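Local structure of polyhedrin (Operophtera brumata cypovirus 19, 5A99) at residues 36-41 against 238-243; 82-87 against 104-109; 111-116 against 154-159. The protein builds the crystalline polyhedra, the micrometre-sized occlusion bodies of this insect cypovirus, which probably embed virus particles and protect them outside the host. All coordinates share one frame; numbering follows the deposited sequence.

Contact 1. Residues 36-41 against 238-243; sequences HLVLYM and YLYRTK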
loop_
_atom_site.group_PDB
_atom_site.type_symbol
_atom_site.label_atom_id
_atom_site.label_comp_id
_atom_site.label_asym_id
_atom_site.label_seq_id
_atom_site.Cartn_x
_atom_site.Cartn_y
_atom_site.Cartn_z
ATOM N N HIS A 36 -7.464 -7.948 -13.304
ATOM C CA HIS A 36 -8.538 -8.462 -12.463
ATOM C C HIS A 36 -8.138 -9.779 -11.841
ATOM O O HIS A 36 -7.704 -10.696 -12.536
ATOM C CB HIS A 36 -9.805 -8.693 -13.276
ATOM C CG HIS A 36 -10.620 -7.459 -13.506
ATOM N ND1 HIS A 36 -10.486 -6.687 -14.636
ATOM C CD2 HIS A 36 -11.596 -6.880 -12.765
ATOM C CE1 HIS A 36 -11.335 -5.675 -14.579
ATOM N NE2 HIS A 36 -12.013 -5.763 -13.448
ATOM N N LEU A 37 -8.302 -9.876 -10.530
ATOM C CA LEU A 37 -8.181 -11.151 -9.866
ATOM C C LEU A 37 -9.590 -11.541 -9.441
ATOM O O LEU A 37 -10.207 -10.882 -8.598
ATOM C CB LEU A 37 -7.228 -11.054 -8.674
ATOM C CG LEU A 37 -7.053 -12.334 -7.854
ATOM C CD1 LEU A 37 -6.688 -13.521 -8.730
ATOM C CD2 LEU A 37 -5.996 -12.116 -6.759
ATOM N N VAL A 38 -10.111 -12.583 -10.074
ATOM C CA VAL A 38 -11.475 -13.021 -9.828
ATOM C C VAL A 38 -11.421 -14.301 -9.022
ATOM O O VAL A 38 -10.808 -15.282 -9.438
ATOM C CB VAL A 38 -12.225 -13.289 -11.133
ATOM C CG1 VAL A 38 -13.704 -13.681 -10.850
ATOM C CG2 VAL A 38 -12.132 -12.089 -12.035
ATOM N N LEU A 39 -12.065 -14.286 -7.869
ATOM C CA LEU A 39 -12.044 -15.444 -6.981
ATOM C C LEU A 39 -13.418 -16.086 -6.908
ATOM O O LEU A 39 -14.402 -15.437 -6.550
ATOM C CB LEU A 39 -11.576 -15.019 -5.591
ATOM C CG LEU A 39 -10.222 -14.307 -5.637
ATOM C CD1 LEU A 39 -9.885 -13.622 -4.332
ATOM C CD2 LEU A 39 -9.143 -15.309 -6.012
ATOM N N TYR A 40 -13.480 -17.359 -7.269
ATOM C CA TYR A 40 -14.726 -18.096 -7.227
ATOM C C TYR A 40 -14.813 -18.828 -5.909
ATOM O O TYR A 40 -14.000 -19.699 -5.602
ATOM C CB TYR A 40 -14.810 -19.046 -8.416
ATOM C CG TYR A 40 -14.602 -18.318 -9.722
ATOM C CD1 TYR A 40 -15.662 -17.687 -10.372
ATOM C CD2 TYR A 40 -13.338 -18.225 -10.285
ATOM C CE1 TYR A 40 -15.463 -17.006 -11.561
ATOM C CE2 TYR A 40 -13.132 -17.552 -11.468
ATOM C CZ TYR A 40 -14.195 -16.942 -12.099
ATOM O OH TYR A 40 -13.986 -16.267 -13.273
ATOM N N MET A 41 -15.808 -18.450 -5.125
ATOM C CA MET A 41 -15.892 -18.890 -3.747
ATOM C C MET A 41 -16.718 -20.178 -3.639
ATOM O O MET A 41 -17.294 -20.667 -4.622
ATOM C CB MET A 41 -16.472 -17.762 -2.875
ATOM C CG MET A 41 -15.802 -16.381 -3.066
ATOM S SD MET A 41 -13.989 -16.295 -3.012
ATOM C CE MET A 41 -13.718 -16.669 -1.285
ATOM N N TYR A 238 -15.157 -4.527 -19.445
ATOM C CA TYR A 238 -14.076 -5.413 -19.039
ATOM C C TYR A 238 -14.300 -6.781 -19.675
ATOM O O TYR A 238 -15.289 -7.462 -19.381
ATOM C CB TYR A 238 -14.049 -5.552 -17.521
ATOM C CG TYR A 238 -13.553 -4.320 -16.820
ATOM C CD1 TYR A 238 -12.388 -3.700 -17.233
ATOM C CD2 TYR A 238 -14.262 -3.763 -15.761
ATOM C CE1 TYR A 238 -11.922 -2.581 -16.606
ATOM C CE2 TYR A 238 -13.809 -2.627 -15.122
ATOM C CZ TYR A 238 -12.636 -2.044 -15.548
ATOM O OH TYR A 238 -12.172 -0.919 -14.925
ATOM N N LEU A 239 -13.398 -7.164 -20.568
ATOM C CA LEU A 239 -13.495 -8.442 -21.265
ATOM C C LEU A 239 -13.384 -9.583 -20.254
ATOM O O LEU A 239 -12.635 -9.494 -19.286
ATOM C CB LEU A 239 -12.420 -8.533 -22.357
ATOM C CG LEU A 239 -12.524 -7.447 -23.434
ATOM C CD1 LEU A 239 -11.448 -7.604 -24.502
ATOM C CD2 LEU A 239 -13.908 -7.457 -24.075
ATOM N N TYR A 240 -14.161 -10.639 -20.464
ATOM C CA TYR A 240 -14.310 -11.685 -19.462
ATOM C C TYR A 240 -14.732 -13.009 -20.085
ATOM O O TYR A 240 -15.471 -13.049 -21.080
ATOM C CB TYR A 240 -15.338 -11.256 -18.395
ATOM C CG TYR A 240 -15.561 -12.274 -17.303
ATOM C CD1 TYR A 240 -14.647 -12.426 -16.277
ATOM C CD2 TYR A 240 -16.696 -13.076 -17.294
ATOM C CE1 TYR A 240 -14.836 -13.359 -15.282
ATOM C CE2 TYR A 240 -16.902 -14.009 -16.297
ATOM C CZ TYR A 240 -15.961 -14.148 -15.294
ATOM O OH TYR A 240 -16.145 -15.060 -14.291
ATOM N N ARG A 241 -14.265 -14.090 -19.478
ATOM C CA ARG A 241 -14.540 -15.438 -19.946
ATOM C C ARG A 241 -15.319 -16.192 -18.865
ATOM O O ARG A 241 -14.845 -16.324 -17.737
ATOM C CB ARG A 241 -13.212 -16.136 -20.227
ATOM C CG ARG A 241 -13.234 -17.167 -21.319
ATOM C CD ARG A 241 -11.804 -17.649 -21.619
ATOM N NE ARG A 241 -11.218 -16.943 -22.758
ATOM C CZ ARG A 241 -11.737 -17.005 -23.975
ATOM N NH1 ARG A 241 -12.823 -17.734 -24.175
ATOM N NH2 ARG A 241 -11.181 -16.356 -24.980
ATOM N N THR A 242 -16.504 -16.688 -19.220
ATOM C CA THR A 242 -17.373 -17.404 -18.277
ATOM C C THR A 242 -16.963 -18.867 -18.054
ATOM O O THR A 242 -16.072 -19.389 -18.724
ATOM C CB THR A 242 -18.851 -17.374 -18.745
ATOM O OG1 THR A 242 -19.005 -18.196 -19.902
ATOM C CG2 THR A 242 -19.311 -15.941 -19.045
ATOM N N LYS A 243 -17.611 -19.523 -17.094
ATOM C CA LYS A 243 -17.325 -20.926 -16.785
ATOM C C LYS A 243 -17.506 -21.809 -18.014
ATOM O O LYS A 243 -16.746 -22.759 -18.228
ATOM C CB LYS A 243 -18.234 -21.439 -15.669
ATOM C CG LYS A 243 -17.987 -22.904 -15.332
ATOM C CD LYS A 243 -19.118 -23.522 -14.513
ATOM C CE LYS A 243 -18.899 -25.026 -14.352
ATOM N NZ LYS A 243 -19.866 -25.656 -13.396
#

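Contact 2. Residues 82-87 against 104-109; sequences SELRHL and GMNEPV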
loop_
_atom_site.group_PDB
_atom_site.type_symbol
_atom_site.label_atom_id
_atom_site.label_comp_id
_atom_site.label_asym_id
_atom_site.label_seq_id
_atom_site.Cartn_x
_atom_site.Cartn_y
_atom_site.Cartn_z
ATOM N N SER A 82 -11.616 -17.061 17.431
ATOM C CA SER A 82 -10.696 -18.099 17.839
ATOM C C SER A 82 -10.575 -19.177 16.780
ATOM O O SER A 82 -9.470 -19.632 16.481
ATOM C CB SER A 82 -11.156 -18.706 19.156
ATOM O OG SER A 82 -10.913 -17.783 20.203
ATOM N N GLU A 83 -11.717 -19.582 16.226
ATOM C CA GLU A 83 -11.739 -20.581 15.171
ATOM C C GLU A 83 -10.882 -20.123 14.006
ATOM O O GLU A 83 -10.121 -20.912 13.438
ATOM C CB GLU A 83 -13.162 -20.833 14.675
ATOM C CG GLU A 83 -13.976 -21.770 15.541
ATOM C CD GLU A 83 -14.316 -21.180 16.897
ATOM O OE1 GLU A 83 -14.203 -19.940 17.055
ATOM O OE2 GLU A 83 -14.696 -21.958 17.803
ATOM N N LEU A 84 -11.011 -18.852 13.640
ATOM C CA LEU A 84 -10.265 -18.344 12.495
ATOM C C LEU A 84 -8.781 -18.318 12.829
ATOM O O LEU A 84 -7.947 -18.648 11.987
ATOM C CB LEU A 84 -10.755 -16.952 12.072
ATOM C CG LEU A 84 -10.076 -16.302 10.858
ATOM C CD1 LEU A 84 -10.103 -17.204 9.618
ATOM C CD2 LEU A 84 -10.728 -14.963 10.541
ATOM N N ARG A 85 -8.455 -17.941 14.062
ATOM C CA ARG A 85 -7.062 -17.885 14.470
ATOM C C ARG A 85 -6.428 -19.278 14.366
ATOM O O ARG A 85 -5.314 -19.435 13.859
ATOM C CB ARG A 85 -6.932 -17.363 15.899
ATOM C CG ARG A 85 -5.569 -17.651 16.516
ATOM C CD ARG A 85 -5.395 -17.012 17.877
ATOM N NE ARG A 85 -4.008 -17.131 18.331
ATOM C CZ ARG A 85 -3.580 -16.765 19.536
ATOM N NH1 ARG A 85 -4.431 -16.270 20.414
ATOM N NH2 ARG A 85 -2.298 -16.899 19.864
ATOM N N HIS A 86 -7.143 -20.280 14.861
ATOM C CA HIS A 86 -6.636 -21.648 14.886
ATOM C C HIS A 86 -6.380 -22.156 13.476
ATOM O O HIS A 86 -5.384 -22.837 13.203
ATOM C CB HIS A 86 -7.650 -22.574 15.561
ATOM C CG HIS A 86 -7.930 -22.231 16.990
ATOM N ND1 HIS A 86 -7.099 -21.430 17.746
ATOM C CD2 HIS A 86 -8.963 -22.571 17.798
ATOM C CE1 HIS A 86 -7.609 -21.293 18.958
ATOM N NE2 HIS A 86 -8.737 -21.977 19.017
ATOM N N LEU A 87 -7.319 -21.849 12.592
ATOM C CA LEU A 87 -7.209 -22.230 11.196
ATOM C C LEU A 87 -5.911 -21.672 10.608
ATOM O O LEU A 87 -5.106 -22.411 10.029
ATOM C CB LEU A 87 -8.425 -21.713 10.430
ATOM C CG LEU A 87 -8.342 -21.860 8.912
ATOM C CD1 LEU A 87 -8.120 -23.319 8.543
ATOM C CD2 LEU A 87 -9.581 -21.287 8.252
ATOM N N GLY A 104 -11.067 -23.599 4.958
ATOM C CA GLY A 104 -12.040 -22.642 5.434
ATOM C C GLY A 104 -13.168 -22.469 4.446
ATOM O O GLY A 104 -12.951 -22.492 3.230
ATOM N N MET A 105 -14.378 -22.309 4.973
ATOM C CA MET A 105 -15.526 -21.954 4.153
ATOM C C MET A 105 -15.271 -20.621 3.461
ATOM O O MET A 105 -15.861 -20.330 2.423
ATOM C CB MET A 105 -16.773 -21.845 5.022
ATOM C CG MET A 105 -17.236 -23.156 5.596
ATOM S SD MET A 105 -17.266 -24.468 4.351
ATOM C CE MET A 105 -18.145 -25.740 5.261
ATOM N N ASN A 106 -14.371 -19.825 4.036
ATOM C CA ASN A 106 -14.092 -18.484 3.528
ATOM C C ASN A 106 -13.107 -18.480 2.367
ATOM O O ASN A 106 -12.882 -17.442 1.757
ATOM C CB ASN A 106 -13.567 -17.572 4.660
ATOM C CG ASN A 106 -12.335 -18.153 5.369
ATOM O OD1 ASN A 106 -12.102 -19.364 5.345
ATOM N ND2 ASN A 106 -11.557 -17.286 6.020
ATOM N N GLU A 107 -12.522 -19.634 2.072
ATOM C CA GLU A 107 -11.459 -19.720 1.068
ATOM C C GLU A 107 -11.991 -19.954 -0.344
ATOM O O GLU A 107 -12.979 -20.655 -0.532
ATOM C CB GLU A 107 -10.497 -20.853 1.423
ATOM C CG GLU A 107 -9.735 -20.660 2.735
ATOM C CD GLU A 107 -8.703 -21.747 2.941
ATOM O OE1 GLU A 107 -9.098 -22.886 3.249
ATOM O OE2 GLU A 107 -7.499 -21.474 2.769
ATOM N N PRO A 108 -11.306 -19.384 -1.345
ATOM C CA PRO A 108 -11.704 -19.482 -2.751
ATOM C C PRO A 108 -11.442 -20.879 -3.304
ATOM O O PRO A 108 -10.508 -21.565 -2.882
ATOM C CB PRO A 108 -10.806 -18.445 -3.440
ATOM C CG PRO A 108 -9.571 -18.408 -2.592
ATOM C CD PRO A 108 -10.045 -18.639 -1.178
ATOM N N VAL A 109 -12.282 -21.297 -4.240
ATOM C CA VAL A 109 -12.125 -22.581 -4.895
ATOM C C VAL A 109 -11.145 -22.483 -6.055
ATOM O O VAL A 109 -10.352 -23.391 -6.310
ATOM C CB VAL A 109 -13.483 -23.064 -5.434
ATOM C CG1 VAL A 109 -13.338 -24.420 -6.109
ATOM C CG2 VAL A 109 -14.487 -23.129 -4.313
#

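Contact 3. Residues 111-116 against 154-159; sequences FQFIVQ and PLMRPI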
loop_
_atom_site.group_PDB
_atom_site.type_symbol
_atom_site.label_atom_id
_atom_site.label_comp_id
_atom_site.label_asym_id
_atom_site.label_seq_id
_atom_site.Cartn_x
_atom_site.Cartn_y
_atom_site.Cartn_z
ATOM N N PHE A 111 -9.639 -19.425 -9.375
ATOM C CA PHE A 111 -9.437 -18.038 -9.764
ATOM C C PHE A 111 -9.439 -17.866 -11.286
ATOM O O PHE A 111 -9.221 -18.822 -12.045
ATOM C CB PHE A 111 -8.088 -17.545 -9.212
ATOM C CG PHE A 111 -6.901 -18.113 -9.941
ATOM C CD1 PHE A 111 -6.439 -17.519 -11.106
ATOM C CD2 PHE A 111 -6.264 -19.261 -9.486
ATOM C CE1 PHE A 111 -5.364 -18.054 -11.798
ATOM C CE2 PHE A 111 -5.172 -19.795 -10.178
ATOM C CZ PHE A 111 -4.727 -19.179 -11.330
ATOM N N GLN A 112 -9.690 -16.637 -11.724
ATOM C CA GLN A 112 -9.392 -16.226 -13.090
ATOM C C GLN A 112 -8.644 -14.893 -13.032
ATOM O O GLN A 112 -9.086 -13.938 -12.376
ATOM C CB GLN A 112 -10.661 -16.115 -13.951
ATOM C CG GLN A 112 -10.410 -15.449 -15.309
ATOM C CD GLN A 112 -11.568 -15.573 -16.302
ATOM O OE1 GLN A 112 -11.402 -15.315 -17.497
ATOM N NE2 GLN A 112 -12.745 -15.924 -15.810
ATOM N N PHE A 113 -7.489 -14.844 -13.686
ATOM C CA PHE A 113 -6.682 -13.629 -13.729
ATOM C C PHE A 113 -6.751 -13.076 -15.146
ATOM O O PHE A 113 -6.481 -13.795 -16.109
ATOM C CB PHE A 113 -5.245 -13.953 -13.310
ATOM C CG PHE A 113 -4.310 -12.778 -13.347
ATOM C CD1 PHE A 113 -4.503 -11.690 -12.505
ATOM C CD2 PHE A 113 -3.226 -12.763 -14.211
ATOM C CE1 PHE A 113 -3.627 -10.611 -12.522
ATOM C CE2 PHE A 113 -2.348 -11.684 -14.232
ATOM C CZ PHE A 113 -2.558 -10.607 -13.387
ATOM N N ILE A 114 -7.153 -11.810 -15.263
ATOM C CA ILE A 114 -7.326 -11.161 -16.557
ATOM C C ILE A 114 -6.607 -9.826 -16.617
ATOM O O ILE A 114 -6.797 -8.956 -15.761
ATOM C CB ILE A 114 -8.821 -10.918 -16.897
ATOM C CG1 ILE A 114 -9.621 -12.213 -16.753
ATOM C CG2 ILE A 114 -8.970 -10.373 -18.322
ATOM C CD1 ILE A 114 -11.085 -11.984 -16.540
ATOM N N VAL A 115 -5.771 -9.681 -17.640
ATOM C CA VAL A 115 -5.111 -8.422 -17.930
ATOM C C VAL A 115 -5.697 -7.890 -19.232
ATOM O O VAL A 115 -5.964 -8.644 -20.159
ATOM C CB VAL A 115 -3.583 -8.584 -18.051
ATOM C CG1 VAL A 115 -2.999 -9.013 -16.708
ATOM C CG2 VAL A 115 -3.226 -9.578 -19.147
ATOM N N GLN A 116 -5.947 -6.591 -19.259
ATOM C CA GLN A 116 -6.585 -5.946 -20.396
ATOM C C GLN A 116 -5.971 -4.583 -20.653
ATOM O O GLN A 116 -5.604 -3.872 -19.720
ATOM C CB GLN A 116 -8.085 -5.787 -20.142
ATOM C CG GLN A 116 -8.822 -5.081 -21.271
ATOM C CD GLN A 116 -10.326 -4.926 -20.995
ATOM O OE1 GLN A 116 -10.977 -5.845 -20.501
ATOM N NE2 GLN A 116 -10.877 -3.767 -21.333
ATOM N N PRO A 154 2.110 -16.717 -22.278
ATOM C CA PRO A 154 1.745 -17.647 -23.357
ATOM C C PRO A 154 0.707 -18.683 -22.924
ATOM O O PRO A 154 0.001 -19.235 -23.763
ATOM C CB PRO A 154 3.081 -18.308 -23.712
ATOM C CG PRO A 154 3.863 -18.281 -22.444
ATOM C CD PRO A 154 3.455 -16.986 -21.746
ATOM N N LEU A 155 0.598 -18.915 -21.622
ATOM C CA LEU A 155 -0.383 -19.854 -21.098
ATOM C C LEU A 155 -1.777 -19.247 -21.083
ATOM O O LEU A 155 -2.764 -19.938 -20.819
ATOM C CB LEU A 155 -0.033 -20.257 -19.676
ATOM C CG LEU A 155 1.358 -20.829 -19.431
ATOM C CD1 LEU A 155 1.408 -21.350 -18.001
ATOM C CD2 LEU A 155 1.717 -21.930 -20.461
ATOM N N MET A 156 -1.853 -17.947 -21.324
ATOM C CA MET A 156 -3.134 -17.264 -21.245
ATOM C C MET A 156 -3.901 -17.429 -22.547
ATOM O O MET A 156 -3.330 -17.754 -23.595
ATOM C CB MET A 156 -2.952 -15.780 -20.922
ATOM C CG MET A 156 -2.079 -15.522 -19.709
ATOM S SD MET A 156 -1.867 -13.783 -19.340
ATOM C CE MET A 156 -3.250 -13.527 -18.245
ATOM N N ARG A 157 -5.209 -17.223 -22.455
ATOM C CA ARG A 157 -6.090 -17.297 -23.603
ATOM C C ARG A 157 -6.687 -15.926 -23.829
ATOM O O ARG A 157 -7.384 -15.382 -22.965
ATOM C CB ARG A 157 -7.190 -18.339 -23.406
ATOM C CG ARG A 157 -6.690 -19.776 -23.490
ATOM C CD ARG A 157 -7.824 -20.772 -23.307
ATOM N NE ARG A 157 -8.850 -20.656 -24.346
ATOM C CZ ARG A 157 -10.161 -20.608 -24.108
ATOM N NH1 ARG A 157 -10.616 -20.647 -22.865
ATOM N NH2 ARG A 157 -11.027 -20.523 -25.112
ATOM N N PRO A 158 -6.399 -15.354 -24.994
ATOM C CA PRO A 158 -6.837 -14.004 -25.329
ATOM C C PRO A 158 -8.344 -13.920 -25.477
ATOM O O PRO A 158 -9.008 -14.922 -25.756
ATOM C CB PRO A 158 -6.169 -13.742 -26.680
ATOM C CG PRO A 158 -5.118 -14.766 -26.814
ATOM C CD PRO A 158 -5.618 -15.958 -26.079
ATOM N N ILE A 159 -8.866 -12.718 -25.282
ATOM C CA ILE A 159 -10.271 -12.427 -25.529
ATOM C C ILE A 159 -10.328 -11.291 -26.546
ATOM O O ILE A 159 -9.608 -10.293 -26.419
ATOM C CB ILE A 159 -11.008 -12.000 -24.251
ATOM C CG1 ILE A 159 -10.892 -13.076 -23.170
ATOM C CG2 ILE A 159 -12.483 -11.701 -24.558
ATOM C CD1 ILE A 159 -11.409 -12.626 -21.811
#

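Contact 1. Residues 36-41 against 238-243
H36 against Y238 and Y40 against Y240 make this a largely aromatic contact with one hydroxyl-hydroxyl bond, fixing the tail that follows helix 225-236 onto strand 33-40 in the largely buried middle of the subunit. Three residues of the strand, H36, V38 and Y40, point toward the tail, and Y238 and Y240 answer them. H36 and Y238 form a T-shaped (edge-to-face) pair: the planes stand at 70° with centroids 4.5 Å apart, and H36 CE1 sits above the middle of the phenol ring, 3.4 Å from Y238 CG. A histidine suits this place because it offers a polarised C-H to the aromatic face while its NE2 hydrogen-bonds to the hydroxyl of Y232. The strand belongs to an antiparallel sheet, in which 33-40 lies between strands 110-116 and 46-53, so residues two apart project from the same face, and the tail runs alongside the strand over that face, in broadly the same direction. V38 fills the middle, its CG2 4.4 Å from Y240 CE1 at the rim of the ring; a branched aliphatic residue covers the sheet there without a polar group to satisfy. At the far end Y40 and Y240 approach from opposite directions, edge toward edge. Y40 OH donates to Y240 OH over 2.7 Å, and the acceptor oxygen lies in the plane of the Y40 ring. Y240 swings its ring out toward Y40 because chi1 (-180°) sets CG opposite the backbone N. Tyrosine suits both positions, since its ring packs while its hydroxyl bonds: W233 stacks on Y240, whose hydroxyl also bonds to E225, and that of Y40 to Q112.

Contact 2. Residues 82-87 against 104-109
L87 reaches from helix 81-92 to the turn at G104, and its neighbour one helical turn earlier, L84, reaches the same turn at N106. The L87 side chain leaves the helix toward the turn from CB, and CG, anti to the backbone N (chi1 171°), carries the branch outward. Of the two methyls, CD2 makes the contact: it lies 4.0 Å from G104 CA and 4.3 Å from N106 OD1. G104, with no side chain, lets L87 CD2 come down on its CA with N106 OD1 close by. L84 brings its CD1 methyl to 3.9 Å from N106 ND2, the two side chains crossing at a slant. Residues 104-107 make a type I beta turn, closed by the backbone bond from E107 N to G104 O. A second bond tightens it: G104 N points almost straight (176°) at E107 OE1, 2.7 Å away, and the other carboxylate oxygen, OE2, is taken by H182 and W63. The turn is held by bonds within it and by partners such as K42 and Y79, while from this helix segment the touching atoms are leucine methyls. No hydrogen bond crosses the contact, and N106 OD1, buried beside L87, has no polar partner, which probably carries some energetic cost.

Contact 3. Residues 111-116 against 154-159
M156 points its side chain at strand 110-116 and ends with its CE methyl against both F113 and V115, two residues whose side chains lie on the same face of that strand. The methionine crosses V115 at about a right angle and F113 at a slant. CE stands 4.1 Å from V115 CG2, and the same distance separates it from F113 CD2, where it meets the ring obliquely. It also lies 3.9 Å from F113 O. A bend at the thioether (chi3 90°) turns the methyl across the otherwise extended chain. Strand 110-116 and strand 157-161, which M156 precedes, belong to one antiparallel sheet but are not adjacent: strand 164-173 runs between them and hydrogen-bonds to 110-116 through F111, F113 and V115. M156, just before the outermost strand within this chain, therefore spans an intervening strand by its side chain, and no hydrogen bond joins the two segments. A long, flexible, unbranched residue suits such a reach, since its terminal methyl can settle against both an aromatic ring and a valine. F113 is a broad apolar surface in its own right, its ring stacked on F126 and meeting F187. V115, beta-branched and at home in a strand, offers CG2 to the methionine while its backbone pairs with W168.

After the N-terminal helix 10-25, strand 33-40 opens contact 1, which closes the longest loop, bringing the tail 238-243 back to it after nearly the whole fold. Contacts 2 and 3 both nest inside that loop and lie in series. Contact 2 closes a short loop, from helix 81-92 to the turn that leads into strand 110-116; contact 3 then starts on that strand and ends at M156, just before strand 157-161, the outermost of the sheet within this chain. Strands 33-40 and 110-116 are sheet neighbours, joined where H36 N meets I114 O, and R241 NH2 of the tail reaches P158 O. V109 N meets Y40 O, so the peripheral helix and turn connect to the same sheet.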